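PDB 5UXD: macrolide 2'-phosphotransferase MphH from Brachybacterium faecium, which binds the macrolide antibiotic azithromycin and probably transfers a phosphate group from GTP to the 2'-hydroxyl of macrolides. Local coordinates for residues A[60-65]-A[81-86]; A[131-136]-A[226-231]; A[201-206]-A[214-219]. All coordinates share one frame; numbering follows the deposited sequence.

Interaction 1 of 3, residues A[60-65]-A[81-86]; sequences ERAAVE and PDWRIS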
loop_
_atom_site.group_PDB
_atom_site.type_symbol
_atom_site.label_atom_id
_atom_site.label_comp_id
_atom_site.label_asym_id
_atom_site.label_seq_id
_atom_site.Cartn_x
_atom_site.Cartn_y
_atom_site.Cartn_z
ATOM N N GLU A 60 -14.574 -9.127 -3.448
ATOM C CA GLU A 60 -14.820 -8.552 -2.129
ATOM C C GLU A 60 -13.805 -7.458 -1.822
ATOM O O GLU A 60 -14.178 -6.349 -1.413
ATOM C CB GLU A 60 -14.780 -9.646 -1.065
ATOM C CG GLU A 60 -15.347 -9.226 0.283
ATOM C CD GLU A 60 -15.166 -10.295 1.348
ATOM O OE1 GLU A 60 -15.238 -9.957 2.550
ATOM O OE2 GLU A 60 -14.938 -11.472 0.994
ATOM N N ARG A 61 -12.514 -7.736 -2.051
ATOM C CA ARG A 61 -11.492 -6.721 -1.790
ATOM C C ARG A 61 -11.663 -5.527 -2.717
ATOM O O ARG A 61 -11.441 -4.377 -2.314
ATOM C CB ARG A 61 -10.089 -7.305 -1.967
ATOM C CG ARG A 61 -9.760 -8.512 -1.140
ATOM C CD ARG A 61 -8.345 -8.479 -0.592
ATOM N NE ARG A 61 -8.257 -9.262 0.631
ATOM C CZ ARG A 61 -8.243 -8.754 1.852
ATOM N NH1 ARG A 61 -8.300 -7.435 2.034
ATOM N NH2 ARG A 61 -8.164 -9.547 2.898
ATOM N N ALA A 62 -12.089 -5.783 -3.959
ATOM C CA ALA A 62 -12.320 -4.701 -4.906
ATOM C C ALA A 62 -13.515 -3.856 -4.510
ATOM O O ALA A 62 -13.508 -2.639 -4.722
ATOM C CB ALA A 62 -12.514 -5.264 -6.319
ATOM N N ALA A 63 -14.550 -4.464 -3.928
ATOM C CA ALA A 63 -15.711 -3.671 -3.545
ATOM C C ALA A 63 -15.377 -2.733 -2.389
ATOM O O ALA A 63 -15.805 -1.574 -2.382
ATOM C CB ALA A 63 -16.884 -4.582 -3.187
ATOM N N VAL A 64 -14.616 -3.219 -1.404
ATOM C CA VAL A 64 -14.189 -2.365 -0.295
ATOM C C VAL A 64 -13.338 -1.223 -0.819
ATOM O O VAL A 64 -13.531 -0.056 -0.452
ATOM C CB VAL A 64 -13.414 -3.184 0.754
ATOM C CG1 VAL A 64 -12.802 -2.254 1.815
ATOM C CG2 VAL A 64 -14.311 -4.207 1.416
ATOM N N GLU A 65 -12.368 -1.557 -1.677
ATOM C CA GLU A 65 -11.479 -0.559 -2.254
ATOM C C GLU A 65 -12.263 0.482 -3.039
ATOM O O GLU A 65 -11.965 1.680 -2.969
ATOM C CB GLU A 65 -10.444 -1.248 -3.144
ATOM C CG GLU A 65 -9.537 -0.293 -3.906
ATOM C CD GLU A 65 -8.556 -1.014 -4.801
ATOM O OE1 GLU A 65 -8.844 -2.167 -5.201
ATOM O OE2 GLU A 65 -7.500 -0.428 -5.109
ATOM N N PRO A 81 -7.391 6.793 -7.947
ATOM C CA PRO A 81 -8.191 6.259 -9.059
ATOM C C PRO A 81 -9.671 6.597 -8.943
ATOM O O PRO A 81 -10.256 6.570 -7.857
ATOM C CB PRO A 81 -7.950 4.755 -8.968
ATOM C CG PRO A 81 -6.546 4.664 -8.439
ATOM C CD PRO A 81 -6.416 5.805 -7.449
ATOM N N ASP A 82 -10.270 6.933 -10.082
ATOM C CA ASP A 82 -11.672 7.319 -10.196
ATOM C C ASP A 82 -12.380 6.233 -11.004
ATOM O O ASP A 82 -12.431 6.294 -12.231
ATOM C CB ASP A 82 -11.794 8.698 -10.854
ATOM C CG ASP A 82 -13.232 9.094 -11.159
ATOM O OD1 ASP A 82 -14.151 8.641 -10.443
ATOM O OD2 ASP A 82 -13.441 9.883 -12.110
ATOM N N TRP A 83 -12.941 5.242 -10.306
ATOM C CA TRP A 83 -13.517 4.069 -10.966
ATOM C C TRP A 83 -14.818 4.465 -11.648
ATOM O O TRP A 83 -15.863 4.570 -11.007
ATOM C CB TRP A 83 -13.760 2.950 -9.960
ATOM C CG TRP A 83 -12.523 2.322 -9.425
ATOM C CD1 TRP A 83 -11.234 2.736 -9.622
ATOM C CD2 TRP A 83 -12.446 1.150 -8.595
ATOM N NE1 TRP A 83 -10.372 1.896 -8.963
ATOM C CE2 TRP A 83 -11.088 0.912 -8.336
ATOM C CE3 TRP A 83 -13.400 0.275 -8.060
ATOM C CZ2 TRP A 83 -10.650 -0.159 -7.546
ATOM C CZ3 TRP A 83 -12.968 -0.794 -7.289
ATOM C CH2 TRP A 83 -11.605 -1.003 -7.042
ATOM N N ARG A 84 -14.770 4.677 -12.956
ATOM C CA ARG A 84 -15.983 5.025 -13.682
ATOM C C ARG A 84 -16.777 3.803 -14.118
ATOM O O ARG A 84 -17.954 3.944 -14.474
ATOM C CB ARG A 84 -15.642 5.891 -14.893
ATOM C CG ARG A 84 -14.591 6.943 -14.620
ATOM C CD ARG A 84 -15.216 8.221 -14.090
ATOM N NE ARG A 84 -14.410 9.401 -14.406
ATOM C CZ ARG A 84 -14.319 9.948 -15.615
ATOM N NH1 ARG A 84 -14.999 9.435 -16.631
ATOM N NH2 ARG A 84 -13.553 11.016 -15.810
ATOM N N ILE A 85 -16.146 2.628 -14.118
ATOM C CA ILE A 85 -16.791 1.338 -14.348
ATOM C C ILE A 85 -16.311 0.410 -13.235
ATOM O O ILE A 85 -15.102 0.304 -12.995
ATOM C CB ILE A 85 -16.451 0.760 -15.739
ATOM C CG1 ILE A 85 -16.874 1.718 -16.869
ATOM C CG2 ILE A 85 -17.117 -0.602 -15.944
ATOM C CD1 ILE A 85 -16.130 1.461 -18.157
ATOM N N SER A 86 -17.253 -0.228 -12.533
ATOM C CA SER A 86 -16.921 -1.196 -11.476
ATOM C C SER A 86 -17.931 -2.343 -11.514
ATOM O O SER A 86 -19.038 -2.226 -10.969
ATOM C CB SER A 86 -16.884 -0.540 -10.103
ATOM O OG SER A 86 -16.419 -1.467 -9.140
#
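Trp83 drives the rim of its six-membered ring at helix 59-72, where two oxygens, Glu65 OE1 and Ala62 O, come to meet its edge rather than its face. The backbone oxygen makes the closer approach, Ala62 O lying 3.2 Å from Trp83 CZ3. Glu65 OE1 lies in the indole plane, 3.5 Å from Trp83 CH2. An aromatic edge carries weakly positive C-H groups, so two electron-rich oxygens are suitable neighbours there although no classical hydrogen bond forms. The glutamate reaches the ring with an extended chain, its CG anti to the backbone N (chi1 175°), and crosses the indole at about a right angle. Carboxylate and ring planes are turned 66° apart, and Glu65 CD still comes within 3.6 Å of Trp83 CZ2.

Topologically this belongs to the N-terminal lobe of the kinase-like phosphotransferase fold, in which helix 59-72 packs against an antiparallel sheet and is probably the counterpart of kinase helix C. In keeping with that, Glu65 OE1 also forms a long, weak ion pair with Arg51, a residue of the GDP site. The indole meets the ring of Tyr93, another GDP-site residue, with planes only about 20° apart. Just beyond Trp83, Arg84 and Ile85 both face Ala92 in a classic beta bulge. Ala62 CB adds a looser apolar touch to Trp83 CH2 at 4.4 Å.

Interaction 2 of 3, residues A[131-136]-A[226-231]; sequences QLHAVD and AKDLMF. With ZIT (azithromycin), chain C.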
loop_
_atom_site.group_PDB
_atom_site.type_symbol
_atom_site.label_atom_id
_atom_site.label_comp_id
_atom_site.label_asym_id
_atom_site.label_seq_id
_atom_site.Cartn_x
_atom_site.Cartn_y
_atom_site.Cartn_z
ATOM N N GLN A 131 -3.221 14.902 5.379
ATOM C CA GLN A 131 -4.548 14.998 4.774
ATOM C C GLN A 131 -5.280 13.667 4.854
ATOM O O GLN A 131 -6.475 13.626 5.176
ATOM C CB GLN A 131 -4.446 15.455 3.312
ATOM C CG GLN A 131 -4.956 16.866 3.065
ATOM C CD GLN A 131 -5.470 17.084 1.642
ATOM O OE1 GLN A 131 -4.967 16.494 0.688
ATOM N NE2 GLN A 131 -6.477 17.941 1.502
ATOM N N LEU A 132 -4.581 12.569 4.562
ATOM C CA LEU A 132 -5.196 11.251 4.681
ATOM C C LEU A 132 -5.620 10.976 6.119
ATOM O O LEU A 132 -6.726 10.482 6.373
ATOM C CB LEU A 132 -4.224 10.177 4.191
ATOM C CG LEU A 132 -4.737 8.744 4.342
ATOM C CD1 LEU A 132 -5.930 8.485 3.438
ATOM C CD2 LEU A 132 -3.648 7.709 4.120
ATOM N N HIS A 133 -4.748 11.294 7.079
ATOM C CA HIS A 133 -5.024 10.984 8.473
ATOM C C HIS A 133 -6.083 11.891 9.077
ATOM O O HIS A 133 -6.593 11.582 10.161
ATOM C CB HIS A 133 -3.725 11.062 9.274
ATOM C CG HIS A 133 -2.773 9.947 8.963
ATOM N ND1 HIS A 133 -1.636 9.706 9.703
ATOM C CD2 HIS A 133 -2.803 8.996 7.996
ATOM C CE1 HIS A 133 -1.008 8.655 9.207
ATOM N NE2 HIS A 133 -1.695 8.207 8.168
ATOM N N ALA A 134 -6.423 12.996 8.407
ATOM C CA ALA A 134 -7.502 13.873 8.849
ATOM C C ALA A 134 -8.880 13.366 8.446
ATOM O O ALA A 134 -9.888 13.917 8.913
ATOM C CB ALA A 134 -7.286 15.282 8.289
ATOM N N VAL A 135 -8.944 12.332 7.605
ATOM C CA VAL A 135 -10.218 11.867 7.056
ATOM C C VAL A 135 -11.074 11.277 8.169
ATOM O O VAL A 135 -10.569 10.575 9.051
ATOM C CB VAL A 135 -9.968 10.840 5.936
ATOM C CG1 VAL A 135 -11.261 10.103 5.574
ATOM C CG2 VAL A 135 -9.376 11.509 4.708
ATOM N N ASP A 136 -12.380 11.565 8.124
ATOM C CA ASP A 136 -13.320 11.134 9.152
ATOM C C ASP A 136 -13.278 9.617 9.320
ATOM O O ASP A 136 -13.564 8.866 8.382
ATOM C CB ASP A 136 -14.726 11.612 8.771
ATOM C CG ASP A 136 -15.792 11.170 9.755
ATOM O OD1 ASP A 136 -15.669 11.447 10.967
ATOM O OD2 ASP A 136 -16.774 10.559 9.304
ATOM N N ALA A 226 1.705 5.475 12.320
ATOM C CA ALA A 226 3.101 5.291 11.926
ATOM C C ALA A 226 3.245 4.447 10.669
ATOM O O ALA A 226 4.261 4.553 9.965
ATOM C CB ALA A 226 3.878 4.635 13.069
ATOM N N LYS A 227 2.277 3.574 10.395
ATOM C CA LYS A 227 2.375 2.709 9.223
ATOM C C LYS A 227 2.672 3.500 7.956
ATOM O O LYS A 227 3.383 3.009 7.066
ATOM C CB LYS A 227 1.081 1.925 9.041
ATOM C CG LYS A 227 0.776 0.960 10.150
ATOM C CD LYS A 227 -0.548 0.256 9.877
ATOM C CE LYS A 227 -0.465 -0.619 8.629
ATOM N NZ LYS A 227 -1.685 -1.470 8.475
ATOM N N ASP A 228 2.155 4.727 7.864
ATOM C CA ASP A 228 2.277 5.504 6.637
ATOM C C ASP A 228 3.532 6.365 6.610
ATOM O O ASP A 228 3.835 6.958 5.571
ATOM C CB ASP A 228 1.035 6.391 6.432
ATOM C CG ASP A 228 -0.184 5.592 5.995
ATOM O OD1 ASP A 228 0.021 4.476 5.488
ATOM O OD2 ASP A 228 -1.332 6.075 6.157
ATOM N N LEU A 229 4.250 6.451 7.722
ATOM C CA LEU A 229 5.515 7.153 7.783
ATOM C C LEU A 229 6.706 6.214 7.878
ATOM O O LEU A 229 7.833 6.646 7.638
ATOM C CB LEU A 229 5.538 8.112 8.990
ATOM C CG LEU A 229 4.468 9.205 8.923
ATOM C CD1 LEU A 229 4.285 9.874 10.300
ATOM C CD2 LEU A 229 4.849 10.222 7.876
ATOM N N MET A 230 6.412 4.982 8.256
ATOM C CA MET A 230 7.573 4.026 8.433
ATOM C C MET A 230 8.551 3.708 7.253
ATOM O O MET A 230 9.827 3.640 7.336
ATOM C CB MET A 230 7.053 2.702 8.970
ATOM C CG MET A 230 6.213 1.946 7.979
ATOM S SD MET A 230 5.674 0.387 8.680
ATOM C CE MET A 230 7.219 -0.241 9.293
ATOM N N PHE A 231 7.977 3.691 6.047
ATOM C CA PHE A 231 8.868 3.406 4.925
ATOM C C PHE A 231 9.812 4.574 4.661
ATOM O O PHE A 231 10.989 4.369 4.332
ATOM C CB PHE A 231 8.050 3.029 3.673
ATOM C CG PHE A 231 7.156 1.813 3.885
ATOM C CD1 PHE A 231 7.703 0.548 3.999
ATOM C CD2 PHE A 231 5.777 1.955 4.040
ATOM C CE1 PHE A 231 6.890 -0.563 4.228
ATOM C CE2 PHE A 231 4.964 0.845 4.268
ATOM C CZ PHE A 231 5.525 -0.410 4.362
HETATM C C1 ZIT C . 8.660 -3.999 1.245
HETATM C C2 ZIT C . 7.144 -4.381 1.337
HETATM C C3 ZIT C . 7.117 -5.871 1.576
HETATM C C4 ZIT C . 6.919 -6.500 0.172
HETATM C C5 ZIT C . 6.830 -8.036 0.230
HETATM C C6 ZIT C . 8.091 -8.608 -0.359
HETATM C C7 ZIT C . 8.015 -8.640 -1.903
HETATM C C8 ZIT C . 9.338 -9.245 -2.478
HETATM C C9 ZIT C . 10.220 -8.141 -3.125
HETATM N N10 ZIT C . 11.037 -7.388 -2.035
HETATM C C11 ZIT C . 11.324 -6.003 -2.361
HETATM C C12 ZIT C . 11.233 -5.153 -1.084
HETATM C C13 ZIT C . 11.155 -3.636 -1.286
HETATM C C14 ZIT C . 10.549 -3.005 -0.032
HETATM C C15 ZIT C . 10.761 -1.505 -0.068
HETATM C C16 ZIT C . 9.955 -0.818 1.080
HETATM C C17 ZIT C . 6.451 -3.521 2.348
HETATM C C18 ZIT C . 5.707 -5.877 -0.472
HETATM C C19 ZIT C . 8.299 -10.023 0.196
HETATM C C20 ZIT C . 9.019 -10.275 -3.452
HETATM C C21 ZIT C . 12.240 -8.163 -1.696
HETATM C C22 ZIT C . 12.684 -5.862 -3.016
HETATM C C23 ZIT C . 10.285 -3.257 -2.494
HETATM O O1 ZIT C . 9.424 -4.326 2.134
HETATM O O6 ZIT C . 9.211 -7.817 0.007
HETATM O O12 ZIT C . 12.323 -5.418 -0.233
HETATM O O13 ZIT C . 12.488 -3.119 -1.476
HETATM O O14 ZIT C . 9.131 -3.249 0.020
HETATM C C1A ZIT C . 4.646 -9.024 0.257
HETATM C C2A ZIT C . 3.410 -9.260 -0.585
HETATM C C3A ZIT C . 2.277 -9.649 0.296
HETATM C C4A ZIT C . 2.633 -10.823 1.115
HETATM C C5A ZIT C . 4.002 -10.720 1.800
HETATM C C6A ZIT C . 4.438 -12.011 2.358
HETATM C C7A ZIT C . 1.261 -11.067 -1.386
HETATM C C8A ZIT C . -0.130 -10.117 0.287
HETATM O O1A ZIT C . 5.702 -8.502 -0.506
HETATM O O2A ZIT C . 3.063 -8.095 -1.338
HETATM N N3A ZIT C . 1.066 -9.917 -0.544
HETATM O O5A ZIT C . 5.070 -10.275 0.895
HETATM C C1B ZIT C . 6.615 -6.421 3.866
HETATM C C2B ZIT C . 5.520 -6.091 4.849
HETATM C C3B ZIT C . 4.539 -7.193 5.026
HETATM C C4B ZIT C . 5.230 -8.466 5.338
HETATM C C5B ZIT C . 6.227 -8.801 4.263
HETATM C C6B ZIT C . 6.857 -10.114 4.621
HETATM C C7B ZIT C . 3.553 -6.801 6.196
HETATM C C8B ZIT C . 2.661 -6.627 3.601
HETATM O O1B ZIT C . 6.120 -6.307 2.539
HETATM O O3B ZIT C . 3.817 -7.407 3.795
HETATM O O4B ZIT C . 4.269 -9.545 5.319
HETATM O O5B ZIT C . 7.253 -7.757 4.080
#
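His133, near the end of the helix that begins at 119, and Asp228, just ahead of helix 230-235, form a buried His-carboxylate hydrogen bond in the C-terminal lobe of this kinase-like phosphotransferase. His133 NE2 donates to Asp228 OD2 over 3.0 Å, and the bond is nearly straight, with 164° at the hydrogen. The acceptor lies practically in the imidazole plane, whereas the histidine meets OD2 on its anti side, slightly out of the carboxylate plane. Ring and carboxylate are turned 34° from each other. On the far end of the imidazole, ND1 bonds to the hydroxyl of Tyr248, so both ring nitrogens are engaged and the ring's rotation is fixed.

Asp228 does more than hold the histidine. Its OD2 also accepts from the backbone N of His196 and its OD1 from that of Gly197, so three N-H groups grip one buried carboxylate and probably stabilise its negative charge. This resembles protein kinases, where a helix F aspartate holds backbone amides of the catalytic loop; here the segment so held leads to Glu198 of the azithromycin pocket. A first torsion near 177° swings the isobutyl group of Leu132 toward Asp228, and its CD2 sets a methyl against OD2 at 3.5 Å. Further along 226-231, Phe231 reaches the antibiotic itself, its CE1 lying 3.5 Å from azithromycin C17.

Interaction 3 of 3, residues A[201-206]-A[214-219]; sequences PAHTLV and VLDWTT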
loop_
_atom_site.group_PDB
_atom_site.type_symbol
_atom_site.label_atom_id
_atom_site.label_comp_id
_atom_site.label_asym_id
_atom_site.label_seq_id
_atom_site.Cartn_x
_atom_site.Cartn_y
_atom_site.Cartn_z
ATOM N N PRO A 201 7.445 4.496 -2.300
ATOM C CA PRO A 201 7.388 5.155 -3.619
ATOM C C PRO A 201 6.755 4.339 -4.740
ATOM O O PRO A 201 6.258 4.932 -5.706
ATOM C CB PRO A 201 8.862 5.456 -3.904
ATOM C CG PRO A 201 9.427 5.734 -2.559
ATOM C CD PRO A 201 8.743 4.747 -1.639
ATOM N N ALA A 202 6.749 3.006 -4.654
ATOM C CA ALA A 202 6.085 2.222 -5.692
ATOM C C ALA A 202 4.580 2.466 -5.739
ATOM O O ALA A 202 3.948 2.154 -6.752
ATOM C CB ALA A 202 6.350 0.734 -5.489
ATOM N N HIS A 203 3.985 2.996 -4.666
ATOM C CA HIS A 203 2.554 3.269 -4.639
ATOM C C HIS A 203 2.243 4.755 -4.757
ATOM O O HIS A 203 1.138 5.187 -4.413
ATOM C CB HIS A 203 1.932 2.685 -3.375
ATOM C CG HIS A 203 1.960 1.195 -3.352
ATOM N ND1 HIS A 203 2.216 0.468 -2.214
ATOM C CD2 HIS A 203 1.788 0.291 -4.349
ATOM C CE1 HIS A 203 2.182 -0.824 -2.502
ATOM N NE2 HIS A 203 1.926 -0.958 -3.793
ATOM N N THR A 204 3.203 5.550 -5.205
ATOM C CA THR A 204 2.967 6.953 -5.486
ATOM C C THR A 204 3.244 7.234 -6.959
ATOM O O THR A 204 3.915 6.465 -7.657
ATOM C CB THR A 204 3.836 7.865 -4.602
ATOM O OG1 THR A 204 5.210 7.741 -4.992
ATOM C CG2 THR A 204 3.703 7.500 -3.121
ATOM N N LEU A 205 2.678 8.331 -7.442
ATOM C CA LEU A 205 3.171 8.927 -8.669
ATOM C C LEU A 205 3.725 10.294 -8.323
ATOM O O LEU A 205 3.171 10.999 -7.462
ATOM C CB LEU A 205 2.087 9.047 -9.744
ATOM C CG LEU A 205 1.252 7.791 -10.009
ATOM C CD1 LEU A 205 0.111 8.088 -10.965
ATOM C CD2 LEU A 205 2.129 6.680 -10.544
ATOM N N VAL A 206 4.825 10.634 -8.978
ATOM C CA VAL A 206 5.563 11.837 -8.631
ATOM C C VAL A 206 5.711 12.724 -9.854
ATOM O O VAL A 206 5.795 12.258 -10.997
ATOM C CB VAL A 206 6.953 11.530 -8.023
ATOM C CG1 VAL A 206 6.811 10.912 -6.631
ATOM C CG2 VAL A 206 7.758 10.630 -8.942
ATOM N N VAL A 214 -1.718 8.734 -5.324
ATOM C CA VAL A 214 -1.428 7.576 -4.493
ATOM C C VAL A 214 -2.321 6.429 -4.947
ATOM O O VAL A 214 -3.532 6.609 -5.146
ATOM C CB VAL A 214 -1.614 7.891 -2.995
ATOM C CG1 VAL A 214 -1.364 6.651 -2.143
ATOM C CG2 VAL A 214 -0.653 9.011 -2.586
ATOM N N LEU A 215 -1.714 5.263 -5.139
ATOM C CA LEU A 215 -2.364 4.112 -5.744
ATOM C C LEU A 215 -2.422 2.948 -4.764
ATOM O O LEU A 215 -1.833 2.984 -3.677
ATOM C CB LEU A 215 -1.625 3.667 -7.009
ATOM C CG LEU A 215 -1.007 4.755 -7.884
ATOM C CD1 LEU A 215 0.041 4.151 -8.796
ATOM C CD2 LEU A 215 -2.090 5.455 -8.691
ATOM N N ASP A 216 -3.141 1.902 -5.189
ATOM C CA ASP A 216 -3.213 0.586 -4.541
ATOM C C ASP A 216 -3.609 0.709 -3.070
ATOM O O ASP A 216 -2.812 0.516 -2.162
ATOM C CB ASP A 216 -1.882 -0.169 -4.706
ATOM C CG ASP A 216 -1.373 -0.119 -6.151
ATOM O OD1 ASP A 216 -2.110 -0.450 -7.096
ATOM O OD2 ASP A 216 -0.196 0.239 -6.328
ATOM N N TRP A 217 -4.916 0.918 -2.909
ATOM C CA TRP A 217 -5.530 1.177 -1.613
ATOM C C TRP A 217 -6.107 -0.076 -0.949
ATOM O O TRP A 217 -6.951 0.042 -0.050
ATOM C CB TRP A 217 -6.623 2.241 -1.777
ATOM C CG TRP A 217 -6.044 3.608 -2.025
ATOM C CD1 TRP A 217 -5.755 4.173 -3.235
ATOM C CD2 TRP A 217 -5.647 4.557 -1.034
ATOM N NE1 TRP A 217 -5.209 5.424 -3.053
ATOM C CE2 TRP A 217 -5.133 5.683 -1.712
ATOM C CE3 TRP A 217 -5.692 4.575 0.357
ATOM C CZ2 TRP A 217 -4.669 6.811 -1.045
ATOM C CZ3 TRP A 217 -5.213 5.689 1.023
ATOM C CH2 TRP A 217 -4.709 6.793 0.325
ATOM N N THR A 218 -5.676 -1.276 -1.356
ATOM C CA THR A 218 -6.255 -2.478 -0.745
ATOM C C THR A 218 -5.783 -2.716 0.690
ATOM O O THR A 218 -6.441 -3.460 1.420
ATOM C CB THR A 218 -5.972 -3.725 -1.594
ATOM O OG1 THR A 218 -4.567 -3.848 -1.856
ATOM C CG2 THR A 218 -6.729 -3.638 -2.919
ATOM N N THR A 219 -4.676 -2.113 1.125
ATOM C CA THR A 219 -4.184 -2.335 2.483
ATOM C C THR A 219 -4.717 -1.320 3.487
ATOM O O THR A 219 -4.294 -1.336 4.655
ATOM C CB THR A 219 -2.645 -2.328 2.506
ATOM O OG1 THR A 219 -2.145 -1.135 1.885
ATOM C CG2 THR A 219 -2.093 -3.526 1.755
#
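Leu215 N donates to His203 O where two strands of an antiparallel beta hairpin, 204-207 and 210-214, part company. The bond measures 2.9 Å and is almost straight (173° at the hydrogen). Next to it, Thr204 and Val214 form a non-hydrogen-bonded antiparallel pair. The Leu215 side chain starts beside the same oxygen, with CB and CG both 4.1 Å from His203 O. Beyond CG the branches divide: Leu215 CD1 settles 3.7 Å from Leu205 CD2, while CD2 approaches Leu205 CD1 at 4.1 Å. The two leucines cross at about a right angle, and Leu205 also touches Leu96 of the GDP site.

This hairpin carries a metal site at its open end: His203 and Asp216 bind magnesium in another structure of this protein, though none is bound here, and their positions recall the kinase asparagine and DFG aspartate. The imidazole is held by ND1, which bonds to Glu198 O. Past Asp216 the Trp217 side chain turns back, and its NE1 reaches Val214 O at 2.9 Å from above the carbonyl plane.

Interaction 1 comes first along the chain and closes the connection made by the rest of helix 59-72 and the loop after it, up to the segment entering strand 85-86, within the N-terminal lobe. Interaction 2 spans far more sequence, joining the end of helix 119-133 to the segment leading into helix 230-235. Interaction 3 falls wholly within that span and closes the tight 204-207/210-214 hairpin; none of the three cross. Interactions 1 and 2 do not touch, their nearest atoms being about 11 Å apart, but the 214-219 segment bridges them. Glu65 packs on Thr218, and Leu132 packs on Trp217, so the hairpin's exit loop joins the N-terminal-lobe helix to helix 119-133 of the C-terminal lobe.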